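Local structure of xylulose kinase (Escherichia coli, 2ITM) at residues 23-28 with 57-62; 321-326 with 353-358. The protein phosphorylates D-xylulose with ATP to give D-xylulose 5-phosphate, as a homodimeric sugar kinase of the FGGY family. One frame throughout, in Å; residues are numbered along the deposited sequence.

Contact 1 of 2, residues 23-28 with 57-62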
loop_
_atom_site.group_PDB
_atom_site.type_symbol
_atom_site.label_atom_id
_atom_site.label_comp_id
_atom_site.label_asym_id
_atom_site.label_seq_id
_atom_site.Cartn_x
_atom_site.Cartn_y
_atom_site.Cartn_z
ATOM N N VAL A 23 -24.203 0.756 -38.470
ATOM C CA VAL A 23 -24.310 2.066 -37.919
ATOM C C VAL A 23 -23.932 3.046 -39.022
ATOM O O VAL A 23 -22.889 2.990 -39.572
ATOM C CB VAL A 23 -23.390 2.206 -36.745
ATOM C CG1 VAL A 23 -23.482 3.549 -36.133
ATOM C CG2 VAL A 23 -23.639 1.118 -35.792
ATOM N N VAL A 24 -24.837 3.943 -39.318
ATOM C CA VAL A 24 -24.715 4.916 -40.351
ATOM C C VAL A 24 -24.429 6.287 -39.777
ATOM O O VAL A 24 -23.859 7.128 -40.430
ATOM C CB VAL A 24 -26.012 4.895 -41.151
ATOM C CG1 VAL A 24 -26.269 6.143 -41.814
ATOM C CG2 VAL A 24 -25.992 3.799 -42.136
ATOM N N ALA A 25 -24.833 6.488 -38.534
ATOM C CA ALA A 25 -24.634 7.729 -37.826
ATOM C C ALA A 25 -24.875 7.564 -36.337
ATOM O O ALA A 25 -25.660 6.755 -35.933
ATOM C CB ALA A 25 -25.500 8.836 -38.384
ATOM N N ALA A 26 -24.182 8.358 -35.545
ATOM C CA ALA A 26 -24.295 8.359 -34.101
ATOM C C ALA A 26 -24.267 9.757 -33.550
ATOM O O ALA A 26 -23.768 10.661 -34.170
ATOM C CB ALA A 26 -23.227 7.578 -33.489
ATOM N N GLN A 27 -24.806 9.908 -32.367
ATOM C CA GLN A 27 -24.831 11.165 -31.711
ATOM C C GLN A 27 -24.929 10.986 -30.213
ATOM O O GLN A 27 -25.668 10.170 -29.741
ATOM C CB GLN A 27 -25.940 12.024 -32.268
ATOM C CG GLN A 27 -25.940 13.432 -31.797
ATOM C CD GLN A 27 -24.709 14.205 -32.198
ATOM O OE1 GLN A 27 -24.520 14.479 -33.351
ATOM N NE2 GLN A 27 -23.901 14.566 -31.242
ATOM N N THR A 28 -24.149 11.770 -29.482
ATOM C CA THR A 28 -24.113 11.720 -28.033
ATOM C C THR A 28 -24.359 13.044 -27.339
ATOM O O THR A 28 -23.976 14.080 -27.818
ATOM C CB THR A 28 -22.778 11.173 -27.534
ATOM O OG1 THR A 28 -22.665 9.792 -27.810
ATOM C CG2 THR A 28 -22.751 11.143 -26.118
ATOM N N LYS A 57 -32.068 15.511 -32.741
ATOM C CA LYS A 57 -32.015 16.644 -33.638
ATOM C C LYS A 57 -30.653 16.757 -34.297
ATOM O O LYS A 57 -30.555 16.988 -35.486
ATOM C CB LYS A 57 -32.401 17.928 -32.909
ATOM C CG LYS A 57 -33.892 18.159 -32.873
ATOM C CD LYS A 57 -34.328 19.153 -31.820
ATOM C CE LYS A 57 -35.828 19.288 -31.826
ATOM N NZ LYS A 57 -36.318 20.243 -30.837
ATOM N N ALA A 58 -29.603 16.571 -33.515
ATOM C CA ALA A 58 -28.267 16.558 -34.065
ATOM C C ALA A 58 -28.061 15.414 -35.051
ATOM O O ALA A 58 -27.447 15.589 -36.095
ATOM C CB ALA A 58 -27.253 16.518 -32.976
ATOM N N LEU A 59 -28.575 14.242 -34.710
ATOM C CA LEU A 59 -28.476 13.083 -35.589
ATOM C C LEU A 59 -29.026 13.423 -36.952
ATOM O O LEU A 59 -28.479 13.031 -37.965
ATOM C CB LEU A 59 -29.223 11.890 -35.004
ATOM C CG LEU A 59 -28.948 10.524 -35.630
ATOM C CD1 LEU A 59 -27.584 10.005 -35.278
ATOM C CD2 LEU A 59 -29.998 9.534 -35.260
ATOM N N GLY A 60 -30.124 14.157 -36.956
ATOM C CA GLY A 60 -30.899 14.371 -38.147
ATOM C C GLY A 60 -30.215 15.343 -39.080
ATOM O O GLY A 60 -30.375 15.258 -40.282
ATOM N N ASP A 61 -29.450 16.264 -38.510
ATOM C CA ASP A 61 -28.565 17.125 -39.275
ATOM C C ASP A 61 -27.580 16.305 -40.093
ATOM O O ASP A 61 -27.399 16.553 -41.260
ATOM C CB ASP A 61 -27.782 18.050 -38.346
ATOM C CG ASP A 61 -28.667 19.032 -37.601
ATOM O OD1 ASP A 61 -29.734 19.407 -38.125
ATOM O OD2 ASP A 61 -28.367 19.483 -36.481
ATOM N N GLN A 62 -26.949 15.338 -39.438
ATOM C CA GLN A 62 -26.025 14.435 -40.073
ATOM C C GLN A 62 -26.699 13.662 -41.183
ATOM O O GLN A 62 -26.166 13.525 -42.267
ATOM C CB GLN A 62 -25.464 13.434 -39.082
ATOM C CG GLN A 62 -24.396 13.965 -38.180
ATOM C CD GLN A 62 -23.901 12.922 -37.198
ATOM O OE1 GLN A 62 -23.470 11.844 -37.594
ATOM N NE2 GLN A 62 -23.961 13.244 -35.912
HETATM O O HOH W 1 -21.324 10.030 -36.411
#
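Ala25 meets the last turns of helix 45-62 through its methyl group, whose CB lies 3.9 Å from Leu59 CD1. It forms a classic beta bulge with Val24, both facing Leu16 of the neighbouring strand. At Ala26 the backbone makes the contact: CD1 of Leu59 rests against its carbonyl carbon, and Gln62 NE2 donates to Ala26 O over 3.1 Å in a moderately bent bond, arriving 27° off the carbonyl plane. Beyond CG the Gln62 chain is fully extended (chi2 179°), which carries the amide from the helix across to the strand. A water donates to Gln62 OE1 at 3.0 Å and weakly accepts from Ala26 N. Gln27 then lays its aliphatic part on the helix, with its CG 3.6 Å from Ala58 CB. Segments 23-28 and 57-62 run roughly antiparallel (149°), joining the third strand to the following helix of the actin-like N-terminal domain. Strand 23-30 is the outermost at its end of the sheet, with strand 11-17 on its inner side. The polar backbone of this edge strand is thus met at Ala26 O by a helix amide and, weakly, at Ala26 N by that amide's water, next to apolar packing on Leu59.

Contact 2 of 2, residues 321-326 with 353-358; sequences DESAEP and THQHGP
Gln355 lays its amide against Ala324 where two type I turns meet, Asp321-Ala324, opened by an Asx turn at Asp321, and Thr353-His356, opened by an ST turn at Thr353, at the periphery of the C-terminal FGGY domain. Its NE2 sits 3.7 Å from Ala324 CA, and its OE1 is 3.6 Å from Glu325 N. No hydrogen bond crosses between the segments, so van der Waals packing of a polar group on backbone carries the contact. The Glu325 carboxylate crosses the same amide obliquely, their planes 62° apart.

Torsions set the Gln355 reach: with CG anti to its own carbonyl carbon (chi1 -73°) and the chain extended beyond, the amide spans the gap, while CG lies over one face of the His354 ring, toward its rim, 3.4 Å above the plane. In the ST turn Thr353 OG1 accepts from Gln355 N, though that nitrogen is less surely placed.

Farther out, Glu360 ties the two loops together, accepting from Asp321 N with one carboxylate oxygen and from Gly357 N, at the N-cap of helix 358-381, with the other. Thr353 pairs in an antiparallel ladder with a strand of the second subunit, and Leu304 of the second subunit packs on His356, which makes segment 353-358 part of the dimer interface. Within the first turn, Asp321 OD1 takes Ser323 OG at 2.8 Å on its syn side and Ser323 N at 2.7 Å on its anti side, both from the same face of the carboxylate.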
loop_
_atom_site.group_PDB
_atom_site.type_symbol
_atom_site.label_atom_id
_atom_site.label_comp_id
_atom_site.label_asym_id
_atom_site.label_seq_id
_atom_site.Cartn_x
_atom_site.Cartn_y
_atom_site.Cartn_z
ATOM N N ASP A 321 11.197 -10.936 -13.905
ATOM C CA ASP A 321 12.216 -11.844 -13.397
ATOM C C ASP A 321 11.639 -13.172 -12.921
ATOM O O ASP A 321 11.004 -13.253 -11.881
ATOM C CB ASP A 321 12.999 -11.158 -12.282
ATOM C CG ASP A 321 14.131 -12.001 -11.759
ATOM O OD1 ASP A 321 14.077 -13.233 -11.914
ATOM O OD2 ASP A 321 15.115 -11.519 -11.173
ATOM N N GLU A 322 11.869 -14.217 -13.698
ATOM C CA GLU A 322 11.297 -15.521 -13.415
ATOM C C GLU A 322 11.663 -16.060 -12.037
ATOM O O GLU A 322 10.943 -16.868 -11.472
ATOM C CB GLU A 322 11.714 -16.516 -14.476
ATOM C CG GLU A 322 11.149 -16.223 -15.850
ATOM C CD GLU A 322 9.661 -16.533 -15.965
ATOM O OE1 GLU A 322 8.865 -15.939 -15.224
ATOM O OE2 GLU A 322 9.295 -17.376 -16.804
ATOM N N SER A 323 12.788 -15.620 -11.496
ATOM C CA SER A 323 13.339 -16.244 -10.302
ATOM C C SER A 323 12.862 -15.508 -9.060
ATOM O O SER A 323 12.868 -16.053 -7.962
ATOM C CB SER A 323 14.866 -16.232 -10.349
ATOM O OG SER A 323 15.364 -14.946 -10.051
ATOM N N ALA A 324 12.459 -14.261 -9.254
ATOM C CA ALA A 324 11.729 -13.506 -8.252
ATOM C C ALA A 324 10.559 -14.285 -7.699
ATOM O O ALA A 324 9.782 -14.868 -8.435
ATOM C CB ALA A 324 11.265 -12.202 -8.828
ATOM N N GLU A 325 10.439 -14.285 -6.386
ATOM C CA GLU A 325 9.187 -14.629 -5.755
ATOM C C GLU A 325 8.055 -13.726 -6.209
ATOM O O GLU A 325 8.269 -12.599 -6.622
ATOM C CB GLU A 325 9.320 -14.578 -4.243
ATOM C CG GLU A 325 10.047 -15.762 -3.651
ATOM C CD GLU A 325 10.757 -15.406 -2.369
ATOM O OE1 GLU A 325 11.043 -14.216 -2.167
ATOM O OE2 GLU A 325 11.019 -16.314 -1.562
ATOM N N PRO A 326 6.843 -14.252 -6.141
ATOM C CA PRO A 326 5.651 -13.539 -6.637
ATOM C C PRO A 326 5.353 -12.332 -5.770
ATOM O O PRO A 326 5.454 -12.416 -4.556
ATOM C CB PRO A 326 4.550 -14.585 -6.503
ATOM C CG PRO A 326 5.256 -15.868 -6.468
ATOM C CD PRO A 326 6.525 -15.631 -5.749
ATOM N N THR A 353 9.426 -7.347 -2.208
ATOM C CA THR A 353 10.794 -7.495 -1.722
ATOM C C THR A 353 11.785 -6.740 -2.589
ATOM O O THR A 353 11.429 -6.201 -3.618
ATOM C CB THR A 353 11.203 -8.961 -1.702
ATOM O OG1 THR A 353 11.331 -9.436 -3.041
ATOM C CG2 THR A 353 10.114 -9.816 -1.135
ATOM N N HIS A 354 13.040 -6.732 -2.157
ATOM C CA HIS A 354 14.144 -6.157 -2.912
ATOM C C HIS A 354 14.173 -6.577 -4.378
ATOM O O HIS A 354 14.776 -5.897 -5.207
ATOM C CB HIS A 354 15.473 -6.501 -2.243
ATOM C CG HIS A 354 15.856 -7.946 -2.364
ATOM N ND1 HIS A 354 15.259 -8.939 -1.620
ATOM C CD2 HIS A 354 16.769 -8.564 -3.148
ATOM C CE1 HIS A 354 15.791 -10.104 -1.934
ATOM N NE2 HIS A 354 16.711 -9.905 -2.856
ATOM N N GLN A 355 13.523 -7.686 -4.680
ATOM C CA GLN A 355 13.655 -8.343 -5.964
ATOM C C GLN A 355 12.779 -7.664 -7.009
ATOM O O GLN A 355 12.876 -7.956 -8.192
ATOM C CB GLN A 355 13.226 -9.793 -5.831
ATOM C CG GLN A 355 14.194 -10.668 -5.098
ATOM C CD GLN A 355 14.135 -12.099 -5.571
ATOM O OE1 GLN A 355 13.461 -12.927 -4.967
ATOM N NE2 GLN A 355 14.832 -12.391 -6.656
ATOM N N HIS A 356 11.909 -6.774 -6.549
ATOM C CA HIS A 356 10.774 -6.347 -7.341
ATOM C C HIS A 356 10.998 -4.954 -7.930
ATOM O O HIS A 356 11.297 -4.015 -7.219
ATOM C CB HIS A 356 9.486 -6.364 -6.519
ATOM C CG HIS A 356 9.105 -7.718 -6.015
ATOM N ND1 HIS A 356 9.105 -8.836 -6.816
ATOM C CD2 HIS A 356 8.702 -8.131 -4.794
ATOM C CE1 HIS A 356 8.726 -9.881 -6.107
ATOM N NE2 HIS A 356 8.473 -9.478 -4.878
ATOM N N GLY A 357 10.831 -4.847 -9.236
ATOM C CA GLY A 357 10.625 -3.564 -9.903
ATOM C C GLY A 357 9.372 -3.543 -10.751
ATOM O O GLY A 357 8.534 -4.419 -10.643
ATOM N N PRO A 358 9.264 -2.536 -11.610
ATOM C CA PRO A 358 8.035 -2.257 -12.348
ATOM C C PRO A 358 7.594 -3.392 -13.257
ATOM O O PRO A 358 6.415 -3.564 -13.471
ATOM C CB PRO A 358 8.413 -1.046 -13.180
ATOM C CG PRO A 358 9.469 -0.402 -12.422
ATOM C CD PRO A 358 10.267 -1.483 -11.809
#

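Overall arrangement
The two contacts stand far apart, with centres about 52 Å and nearest atoms about 35 Å from each other, and they share no helix, strand or sheet. They follow in series along the chain: contact 1 closes within the N-terminal FGGY domain before contact 2 opens in the C-terminal one. Contact 1 joins helix 45-62 to the outer strand of a six-stranded mixed sheet, whereas contact 2 joins loops flanking strands 328-333 and 345-353 ahead of helix 358-381. The first is thus internal to the N-terminal domain, at the edge of its sheet. The second lies at the homodimer interface, away from the sugar site, where a beta ladder continues into the second subunit.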